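Local coordinates for fat acid-binding protein (Eubacterium ventriosum, PDB 3NYI), which probably serves as a lipid-binding protein of the DegV family and carries a bound molecule of stearic acid, at residues A[136-141]-A[150-155]; A[159-164]-A[289-294]; A[86-91]-A[120-125]. All blocks are in the same frame, centred on the assembly; numbering follows the deposited sequence.

Contact 1: residues A[136-141]-A[150-155]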
loop_
_atom_site.group_PDB
_atom_site.type_symbol
_atom_site.label_atom_id
_atom_site.label_comp_id
_atom_site.label_asym_id
_atom_site.label_seq_id
_atom_site.Cartn_x
_atom_site.Cartn_y
_atom_site.Cartn_z
ATOM N N ASP A 136 3.382 -4.581 9.166
ATOM C CA ASP A 136 2.990 -4.668 10.569
ATOM C C ASP A 136 2.929 -6.111 11.096
ATOM O O ASP A 136 3.311 -6.371 12.234
ATOM C CB ASP A 136 1.668 -3.929 10.812
ATOM C CG ASP A 136 1.291 -3.890 12.283
ATOM O OD1 ASP A 136 2.084 -3.348 13.089
ATOM O OD2 ASP A 136 0.221 -4.436 12.623
ATOM N N GLN A 137 2.477 -7.057 10.281
ATOM C CA GLN A 137 2.530 -8.453 10.716
ATOM C C GLN A 137 3.985 -8.856 10.948
ATOM O O GLN A 137 4.297 -9.531 11.917
ATOM C CB GLN A 137 1.862 -9.392 9.712
ATOM C CG GLN A 137 0.336 -9.323 9.724
ATOM C CD GLN A 137 -0.250 -9.781 11.059
ATOM O OE1 GLN A 137 0.091 -10.850 11.552
ATOM N NE2 GLN A 137 -1.118 -8.958 11.650
ATOM N N PHE A 138 4.883 -8.412 10.069
ATOM C CA PHE A 138 6.298 -8.726 10.213
ATOM C C PHE A 138 6.874 -8.080 11.471
ATOM O O PHE A 138 7.600 -8.720 12.225
ATOM C CB PHE A 138 7.092 -8.258 8.975
ATOM C CG PHE A 138 8.347 -9.040 8.753
ATOM C CD1 PHE A 138 8.298 -10.271 8.114
ATOM C CD2 PHE A 138 9.569 -8.564 9.207
ATOM C CE1 PHE A 138 9.442 -11.016 7.927
ATOM C CE2 PHE A 138 10.725 -9.301 9.020
ATOM C CZ PHE A 138 10.662 -10.528 8.377
ATOM N N VAL A 139 6.551 -6.807 11.687
ATOM C CA VAL A 139 6.967 -6.103 12.901
ATOM C C VAL A 139 6.472 -6.840 14.148
ATOM O O VAL A 139 7.219 -7.018 15.115
ATOM C CB VAL A 139 6.462 -4.644 12.920
ATOM C CG1 VAL A 139 6.626 -4.034 14.320
ATOM C CG2 VAL A 139 7.190 -3.809 11.858
ATOM N N ARG A 140 5.219 -7.277 14.113
ATOM C CA ARG A 140 4.645 -8.052 15.222
ATOM C C ARG A 140 5.421 -9.340 15.495
ATOM O O ARG A 140 5.775 -9.632 16.642
ATOM C CB ARG A 140 3.185 -8.392 14.950
ATOM C CG ARG A 140 2.241 -7.210 14.975
ATOM C CD ARG A 140 0.848 -7.638 14.535
ATOM N NE ARG A 140 -0.068 -6.504 14.458
ATOM C CZ ARG A 140 -1.263 -6.480 15.038
ATOM N NH1 ARG A 140 -1.691 -7.534 15.731
ATOM N NH2 ARG A 140 -2.029 -5.405 14.923
HETATM N N MSE A 141 5.685 -10.110 14.442
HETATM C CA MSE A 141 6.375 -11.393 14.601
HETATM C C MSE A 141 7.735 -11.248 15.256
HETATM O O MSE A 141 8.070 -11.996 16.186
HETATM C CB MSE A 141 6.464 -12.153 13.265
HETATM C CG MSE A 141 5.092 -12.643 12.768
HETATM SE SE MSE A 141 5.188 -13.781 11.174
HETATM C CE MSE A 141 5.370 -12.369 9.831
ATOM N N GLN A 150 11.369 -18.116 11.077
ATOM C CA GLN A 150 9.997 -18.434 11.465
ATOM C C GLN A 150 9.010 -17.466 10.819
ATOM O O GLN A 150 7.914 -17.859 10.419
ATOM C CB GLN A 150 9.846 -18.412 12.983
ATOM C CG GLN A 150 10.724 -19.430 13.693
ATOM C CD GLN A 150 10.633 -19.324 15.200
ATOM O OE1 GLN A 150 10.728 -18.234 15.766
ATOM N NE2 GLN A 150 10.448 -20.463 15.863
ATOM N N ALA A 151 9.402 -16.198 10.722
ATOM C CA ALA A 151 8.521 -15.187 10.154
ATOM C C ALA A 151 8.381 -15.408 8.652
ATOM O O ALA A 151 7.291 -15.295 8.092
ATOM C CB ALA A 151 9.052 -13.781 10.448
HETATM N N MSE A 152 9.494 -15.722 7.997
HETATM C CA MSE A 152 9.476 -15.914 6.554
HETATM C C MSE A 152 8.627 -17.122 6.175
HETATM O O MSE A 152 8.018 -17.140 5.116
HETATM C CB MSE A 152 10.898 -16.048 5.995
HETATM C CG MSE A 152 11.705 -14.753 6.050
HETATM SE SE MSE A 152 10.869 -13.320 5.004
HETATM C CE MSE A 152 10.757 -14.301 3.331
ATOM N N SER A 153 8.572 -18.125 7.045
ATOM C CA SER A 153 7.752 -19.306 6.777
ATOM C C SER A 153 6.251 -19.003 6.816
ATOM O O SER A 153 5.432 -19.847 6.444
ATOM C CB SER A 153 8.068 -20.429 7.772
ATOM O OG SER A 153 7.407 -20.207 9.008
ATOM N N LYS A 154 5.883 -17.819 7.289
ATOM C CA LYS A 154 4.469 -17.424 7.306
ATOM C C LYS A 154 4.147 -16.392 6.238
ATOM O O LYS A 154 2.975 -16.091 5.977
ATOM C CB LYS A 154 4.069 -16.897 8.680
ATOM C CG LYS A 154 4.322 -17.912 9.796
ATOM C CD LYS A 154 3.874 -17.389 11.143
ATOM C CE LYS A 154 4.318 -18.327 12.266
ATOM N NZ LYS A 154 3.858 -19.726 12.032
ATOM N N LEU A 155 5.187 -15.853 5.612
ATOM C CA LEU A 155 5.004 -14.756 4.669
ATOM C C LEU A 155 4.062 -15.066 3.496
ATOM O O LEU A 155 3.201 -14.259 3.172
ATOM C CB LEU A 155 6.360 -14.288 4.130
ATOM C CG LEU A 155 6.331 -12.877 3.553
ATOM C CD1 LEU A 155 6.204 -11.862 4.691
ATOM C CD2 LEU A 155 7.588 -12.635 2.734
#

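Contact 2: residues A[159-164]-A[289-294]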
loop_
_atom_site.group_PDB
_atom_site.type_symbol
_atom_site.label_atom_id
_atom_site.label_comp_id
_atom_site.label_asym_id
_atom_site.label_seq_id
_atom_site.Cartn_x
_atom_site.Cartn_y
_atom_site.Cartn_z
HETATM N N MSE A 159 0.617 -12.976 2.671
HETATM C CA MSE A 159 0.410 -12.235 1.433
HETATM C C MSE A 159 -0.821 -12.708 0.659
HETATM O O MSE A 159 -1.583 -11.896 0.124
HETATM C CB MSE A 159 1.655 -12.315 0.553
HETATM C CG MSE A 159 2.863 -11.623 1.164
HETATM SE SE MSE A 159 4.345 -11.595 -0.141
HETATM C CE MSE A 159 4.612 -13.515 -0.372
ATOM N N ALA A 160 -1.015 -14.023 0.604
ATOM C CA ALA A 160 -2.180 -14.591 -0.084
ATOM C C ALA A 160 -3.516 -14.172 0.558
ATOM O O ALA A 160 -4.546 -14.085 -0.122
ATOM C CB ALA A 160 -2.071 -16.111 -0.142
ATOM N N SER A 161 -3.493 -13.902 1.862
ATOM C CA SER A 161 -4.715 -13.601 2.603
ATOM C C SER A 161 -5.084 -12.132 2.499
ATOM O O SER A 161 -6.233 -11.763 2.752
ATOM C CB SER A 161 -4.567 -13.968 4.085
ATOM O OG SER A 161 -3.825 -12.963 4.778
ATOM N N ALA A 162 -4.118 -11.280 2.134
ATOM C CA ALA A 162 -4.368 -9.850 2.109
ATOM C C ALA A 162 -5.378 -9.451 1.041
ATOM O O ALA A 162 -5.363 -9.987 -0.074
ATOM C CB ALA A 162 -3.013 -9.053 1.895
ATOM N N ARG A 163 -6.245 -8.492 1.365
ATOM C CA ARG A 163 -7.173 -7.933 0.372
ATOM C C ARG A 163 -7.329 -6.437 0.580
ATOM O O ARG A 163 -7.369 -5.973 1.718
ATOM C CB ARG A 163 -8.579 -8.526 0.514
ATOM C CG ARG A 163 -8.731 -10.015 0.230
ATOM C CD ARG A 163 -8.478 -10.311 -1.251
ATOM N NE ARG A 163 -8.778 -11.711 -1.546
ATOM C CZ ARG A 163 -7.936 -12.711 -1.353
ATOM N NH1 ARG A 163 -6.717 -12.469 -0.873
ATOM N NH2 ARG A 163 -8.309 -13.953 -1.642
ATOM N N ILE A 164 -7.481 -5.687 -0.509
ATOM C CA ILE A 164 -8.020 -4.342 -0.395
ATOM C C ILE A 164 -9.361 -4.321 -1.089
ATOM O O ILE A 164 -9.495 -4.837 -2.199
ATOM C CB ILE A 164 -7.138 -3.246 -1.082
ATOM C CG1 ILE A 164 -5.681 -3.345 -0.652
ATOM C CG2 ILE A 164 -7.705 -1.858 -0.741
ATOM C CD1 ILE A 164 -4.757 -2.284 -1.325
ATOM N N VAL A 289 -7.459 -5.909 4.650
ATOM C CA VAL A 289 -7.494 -6.933 5.684
ATOM C C VAL A 289 -6.319 -7.859 5.469
ATOM O O VAL A 289 -5.802 -7.976 4.354
ATOM C CB VAL A 289 -8.814 -7.757 5.659
ATOM C CG1 VAL A 289 -10.006 -6.821 5.623
ATOM C CG2 VAL A 289 -8.826 -8.723 4.457
ATOM N N ILE A 290 -5.891 -8.515 6.534
ATOM C CA ILE A 290 -4.849 -9.524 6.423
ATOM C C ILE A 290 -5.004 -10.495 7.571
ATOM O O ILE A 290 -5.534 -10.128 8.625
ATOM C CB ILE A 290 -3.425 -8.887 6.449
ATOM C CG1 ILE A 290 -2.374 -9.856 5.889
ATOM C CG2 ILE A 290 -3.066 -8.464 7.867
ATOM C CD1 ILE A 290 -0.980 -9.189 5.591
ATOM N N ARG A 291 -4.542 -11.729 7.381
ATOM C CA ARG A 291 -4.646 -12.741 8.431
ATOM C C ARG A 291 -3.706 -12.383 9.571
ATOM O O ARG A 291 -2.622 -11.860 9.337
ATOM C CB ARG A 291 -4.266 -14.135 7.912
ATOM C CG ARG A 291 -5.377 -14.895 7.222
ATOM C CD ARG A 291 -6.421 -15.344 8.217
ATOM N NE ARG A 291 -5.911 -16.371 9.116
ATOM C CZ ARG A 291 -6.052 -17.679 8.915
ATOM N NH1 ARG A 291 -6.674 -18.131 7.831
ATOM N NH2 ARG A 291 -5.558 -18.533 9.794
ATOM N N LYS A 292 -4.120 -12.664 10.805
ATOM C CA LYS A 292 -3.197 -12.554 11.937
ATOM C C LYS A 292 -2.223 -13.721 11.881
ATOM O O LYS A 292 -2.643 -14.878 11.843
ATOM C CB LYS A 292 -3.943 -12.589 13.272
ATOM C CG LYS A 292 -5.067 -11.595 13.408
ATOM C CD LYS A 292 -6.027 -12.108 14.498
ATOM C CE LYS A 292 -6.997 -11.047 14.961
ATOM N NZ LYS A 292 -7.793 -11.550 16.120
ATOM N N TYR A 293 -0.923 -13.431 11.875
ATOM C CA TYR A 293 0.065 -14.509 11.755
ATOM C C TYR A 293 -0.141 -15.635 12.782
ATOM O O TYR A 293 0.128 -16.792 12.481
ATOM C CB TYR A 293 1.502 -13.980 11.826
ATOM C CG TYR A 293 2.025 -13.824 13.235
ATOM C CD1 TYR A 293 2.651 -14.885 13.885
ATOM C CD2 TYR A 293 1.890 -12.620 13.918
ATOM C CE1 TYR A 293 3.123 -14.751 15.183
ATOM C CE2 TYR A 293 2.365 -12.478 15.210
ATOM C CZ TYR A 293 2.976 -13.547 15.837
ATOM O OH TYR A 293 3.452 -13.402 17.120
ATOM N N GLU A 294 -0.611 -15.283 13.979
ATOM C CA GLU A 294 -0.801 -16.252 15.075
ATOM C C GLU A 294 -1.735 -17.388 14.697
ATOM O O GLU A 294 -1.696 -18.468 15.295
ATOM C CB GLU A 294 -1.402 -15.580 16.317
ATOM C CG GLU A 294 -0.543 -14.515 16.942
ATOM C CD GLU A 294 -0.913 -13.129 16.463
ATOM O OE1 GLU A 294 -1.335 -13.000 15.294
ATOM O OE2 GLU A 294 -0.782 -12.172 17.257
#

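Contact 3: residues A[86-91]-A[120-125]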
loop_
_atom_site.group_PDB
_atom_site.type_symbol
_atom_site.label_atom_id
_atom_site.label_comp_id
_atom_site.label_asym_id
_atom_site.label_seq_id
_atom_site.Cartn_x
_atom_site.Cartn_y
_atom_site.Cartn_z
ATOM N N PRO A 86 21.237 -6.650 9.854
ATOM C CA PRO A 86 20.561 -7.354 8.762
ATOM C C PRO A 86 19.409 -6.468 8.285
ATOM O O PRO A 86 18.829 -5.747 9.088
ATOM C CB PRO A 86 20.002 -8.619 9.437
ATOM C CG PRO A 86 20.605 -8.662 10.789
ATOM C CD PRO A 86 20.956 -7.263 11.162
ATOM N N VAL A 87 19.086 -6.518 7.000
ATOM C CA VAL A 87 18.065 -5.635 6.444
ATOM C C VAL A 87 16.926 -6.427 5.819
ATOM O O VAL A 87 17.158 -7.401 5.106
ATOM C CB VAL A 87 18.679 -4.705 5.357
ATOM C CG1 VAL A 87 17.573 -3.945 4.627
ATOM C CG2 VAL A 87 19.682 -3.751 5.968
ATOM N N VAL A 88 15.690 -6.015 6.086
ATOM C CA VAL A 88 14.551 -6.567 5.372
ATOM C C VAL A 88 13.771 -5.453 4.703
ATOM O O VAL A 88 13.321 -4.523 5.361
ATOM C CB VAL A 88 13.586 -7.329 6.316
ATOM C CG1 VAL A 88 12.528 -8.018 5.498
ATOM C CG2 VAL A 88 14.355 -8.342 7.145
ATOM N N CYS A 89 13.591 -5.561 3.391
ATOM C CA CYS A 89 13.022 -4.470 2.614
ATOM C C CYS A 89 11.759 -4.883 1.849
ATOM O O CYS A 89 11.810 -5.800 1.033
ATOM C CB CYS A 89 14.086 -3.951 1.640
ATOM S SG CYS A 89 13.521 -2.624 0.570
ATOM N N PHE A 90 10.640 -4.197 2.108
ATOM C CA PHE A 90 9.368 -4.469 1.418
ATOM C C PHE A 90 9.097 -3.442 0.323
ATOM O O PHE A 90 9.336 -2.252 0.500
ATOM C CB PHE A 90 8.196 -4.408 2.398
ATOM C CG PHE A 90 8.240 -5.448 3.461
ATOM C CD1 PHE A 90 7.505 -6.621 3.327
ATOM C CD2 PHE A 90 9.003 -5.258 4.608
ATOM C CE1 PHE A 90 7.537 -7.592 4.313
ATOM C CE2 PHE A 90 9.037 -6.222 5.602
ATOM C CZ PHE A 90 8.305 -7.394 5.455
ATOM N N THR A 91 8.568 -3.900 -0.805
ATOM C CA THR A 91 8.233 -2.979 -1.878
ATOM C C THR A 91 6.806 -3.205 -2.310
ATOM O O THR A 91 6.203 -4.248 -2.017
ATOM C CB THR A 91 9.126 -3.172 -3.127
ATOM O OG1 THR A 91 8.808 -4.417 -3.756
ATOM C CG2 THR A 91 10.588 -3.180 -2.748
ATOM N N CYS A 120 17.479 -8.836 2.717
ATOM C CA CYS A 120 16.363 -9.594 2.161
ATOM C C CYS A 120 15.356 -8.629 1.512
ATOM O O CYS A 120 14.833 -7.738 2.176
ATOM C CB CYS A 120 15.687 -10.416 3.265
ATOM S SG CYS A 120 14.152 -11.192 2.729
ATOM N N VAL A 121 15.108 -8.787 0.215
ATOM C CA VAL A 121 14.187 -7.890 -0.492
ATOM C C VAL A 121 12.909 -8.665 -0.777
ATOM O O VAL A 121 12.953 -9.763 -1.331
ATOM C CB VAL A 121 14.793 -7.353 -1.810
ATOM C CG1 VAL A 121 13.772 -6.491 -2.575
ATOM C CG2 VAL A 121 16.056 -6.550 -1.520
ATOM N N ILE A 122 11.778 -8.100 -0.370
ATOM C CA ILE A 122 10.497 -8.765 -0.524
ATOM C C ILE A 122 9.529 -7.983 -1.407
ATOM O O ILE A 122 9.198 -6.830 -1.114
ATOM C CB ILE A 122 9.824 -8.982 0.850
ATOM C CG1 ILE A 122 10.701 -9.868 1.750
ATOM C CG2 ILE A 122 8.403 -9.545 0.677
ATOM C CD1 ILE A 122 10.279 -9.843 3.203
ATOM N N ASP A 123 9.080 -8.622 -2.484
ATOM C CA ASP A 123 7.914 -8.161 -3.248
ATOM C C ASP A 123 6.672 -8.397 -2.388
ATOM O O ASP A 123 6.177 -9.522 -2.284
ATOM C CB ASP A 123 7.814 -8.974 -4.550
ATOM C CG ASP A 123 6.535 -8.688 -5.351
ATOM O OD1 ASP A 123 5.814 -7.706 -5.065
ATOM O OD2 ASP A 123 6.249 -9.473 -6.282
ATOM N N SER A 124 6.165 -7.351 -1.753
ATOM C CA SER A 124 5.048 -7.524 -0.823
ATOM C C SER A 124 3.785 -8.095 -1.477
ATOM O O SER A 124 2.957 -8.697 -0.793
ATOM C CB SER A 124 4.695 -6.193 -0.145
ATOM O OG SER A 124 3.927 -5.357 -0.998
ATOM N N LYS A 125 3.656 -7.893 -2.790
ATOM C CA LYS A 125 2.444 -8.182 -3.559
ATOM C C LYS A 125 1.263 -7.326 -3.110
ATOM O O LYS A 125 0.118 -7.612 -3.454
ATOM C CB LYS A 125 2.063 -9.685 -3.496
ATOM C CG LYS A 125 3.216 -10.609 -3.873
ATOM C CD LYS A 125 2.783 -12.069 -4.000
ATOM C CE LYS A 125 1.875 -12.273 -5.207
ATOM N NZ LYS A 125 1.545 -13.722 -5.432
#

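Contact 1: residues A[136-141]-A[150-155]
Phe138 and Met141 of helix 128-143 pack against Ala151, Met152, Lys154 and Leu155 of helix 148-161 in an apolar helix-to-helix contact with no hydrogen bond between the two segments. The axes of the two segments run roughly antiparallel (151°) and come within 10.2 Å. Ala151 sits where the backbones come nearest, and its small methyl suits the place: Phe138 CE1 meets Ala151 CB at 3.8 Å. Both methionines here are selenomethionine. With CG beside the backbone N and SE carried on in an extended arm (chi2 -174°), Met141 sets SE 3.8 Å from Ala151 CA; the bend at chi3 only turns CE. The same SE touches Lys154 CD at 3.8 Å, so the lysine lends its aliphatic stem while its ammonium end is carried off from the interface. The two helices form a helical hairpin. Within it Met152 makes a Met-aromatic contact, its SE 5.2 Å from the centroid of the Phe138 ring and oblique to it. One methyl of the branched Leu155, CD1, lies 4.3 Å from Phe138 CD1. Arg140 NE holds Asp136 OD2 at 2.8 Å in a salt bridge, approaching from above the carboxylate plane, and Arg140 NH2 has a second partner in Asp265.

Contact 2: residues A[159-164]-A[289-294]
Ser161 turns OG into the space between its own backbone N and carbonyl carbon (chi1 79°), which brings the hydroxyl to the backbone of the neighbouring strand, where Arg291 N donates to Ser161 OG at 3.0 Å. Arg291 sets CG beside its own backbone N (chi1 -84°), and this places Arg291 CG 3.4 Å from Ser161 CB. The hydroxyl also bonds Leu158 O one turn back in its helix. A serine suits this helix end because a hydroxyl can accept from Arg291 N and at the same time donate to Leu158 O. The chain then leaves the helix at Ala162 and enters a mixed sheet, pairing antiparallel with strand 285-291. Arg163 and Val289 form a hydrogen-bonded pair: Arg163 N reaches Val289 O at 3.1 Å, and Val289 N returns to Arg163 O at 2.9 Å. Their side chains share one face, with Val289 CG2 4.0 Å from Arg163 CB. Arg163 folds back at chi2 (-67°), and its NH1 grips two carbonyls, Ala160 O at 2.8 Å and Ala162 O at 2.9 Å; a positive charge here would probably suit the negative end of the helix dipole. Tyr227 of helix 213-231 lies over Arg163 and Val289, Ala162 fits its small methyl against Thr130 of helix 128-143, and strand 285-291 runs between strands 163-167 and 236-242.

Contact 3: residues A[86-91]-A[120-125]
Thr91 O, at the end of its strand, is gripped twice by a single residue: Ser124 OG donates to it at 2.7 Å and Ser124 N at 3.1 Å, the two donors arriving from opposite faces of the carbonyl plane. The hydroxyl reaches the carbonyl because chi1 (79°) folds OG back between its own backbone N and carbonyl carbon, while the backbone N arrives by the course of the chain. The hydroxyl also bonds Gln126 N. With an alanine here the hydroxyl would be gone, and Thr91 O would probably lose one of these two donors and Gln126 N its acceptor. Just before the serine, Asp123 OD1 accepts from Lys125 N at 3.1 Å in an Asx turn, and Asp123 OD2 is bonded by Thr94 OG1.

Upstream the strands pair in parallel, their axes 4.7 Å apart. Cys89 bridges two residues of its neighbour: Cys89 N binds Cys120 O at 2.8 Å, and Ile122 N binds Cys89 O at 2.7 Å, both nearly straight. Strands 87-91 and 119-123, with helix 99-113, make a beta-alpha-beta unit, and strand 6-10 pairs with the other edge of strand 87-91.

On the face bearing Val88, Phe90, Cys120 and Ile122, the packing is apolar. Ile122 CD1 lies 4.2 Å from the centroid of the Phe90 ring, an off-centre CH-pi contact, and 3.7 Å from Val88 CG1. Beta-branched valine and isoleucine suit an extended backbone, and the long isoleucine arm reaches both neighbours. The face bearing Cys89, Thr91, Val121 and Asp123 meets helix 99-113, where Val121 touches Ala103 and Ile104.

Chemically, the backbone bonds fix the strand register, side chains on both faces are largely buried, those of Val88, Phe90 and Ile122 by purely apolar packing, and the polar groups at the C-terminal end hold the chain as it leaves the sheet.

The centres of the three contacts form a triangle: contact 1 lies about 11 Å from contact 2 and about 12 Å from contact 3, and contacts 2 and 3 are about 17 Å apart. Toward contact 2, Gln137 OE1 takes a probable hydrogen bond from Tyr293 N at 2.8 Å. Toward contact 3, the hairpin lies on the apolar face of the sheet, with Leu155 CD2 3.8 Å from Ile122 CG2. Contacts 2 and 3 meet through Met159, whose SE packs 3.3 Å from Ser124 O. Contact 2 borders the bound stearic acid directly through Ile164, while the side chains of Val289 and Thr91 each stay about 10 Å from it.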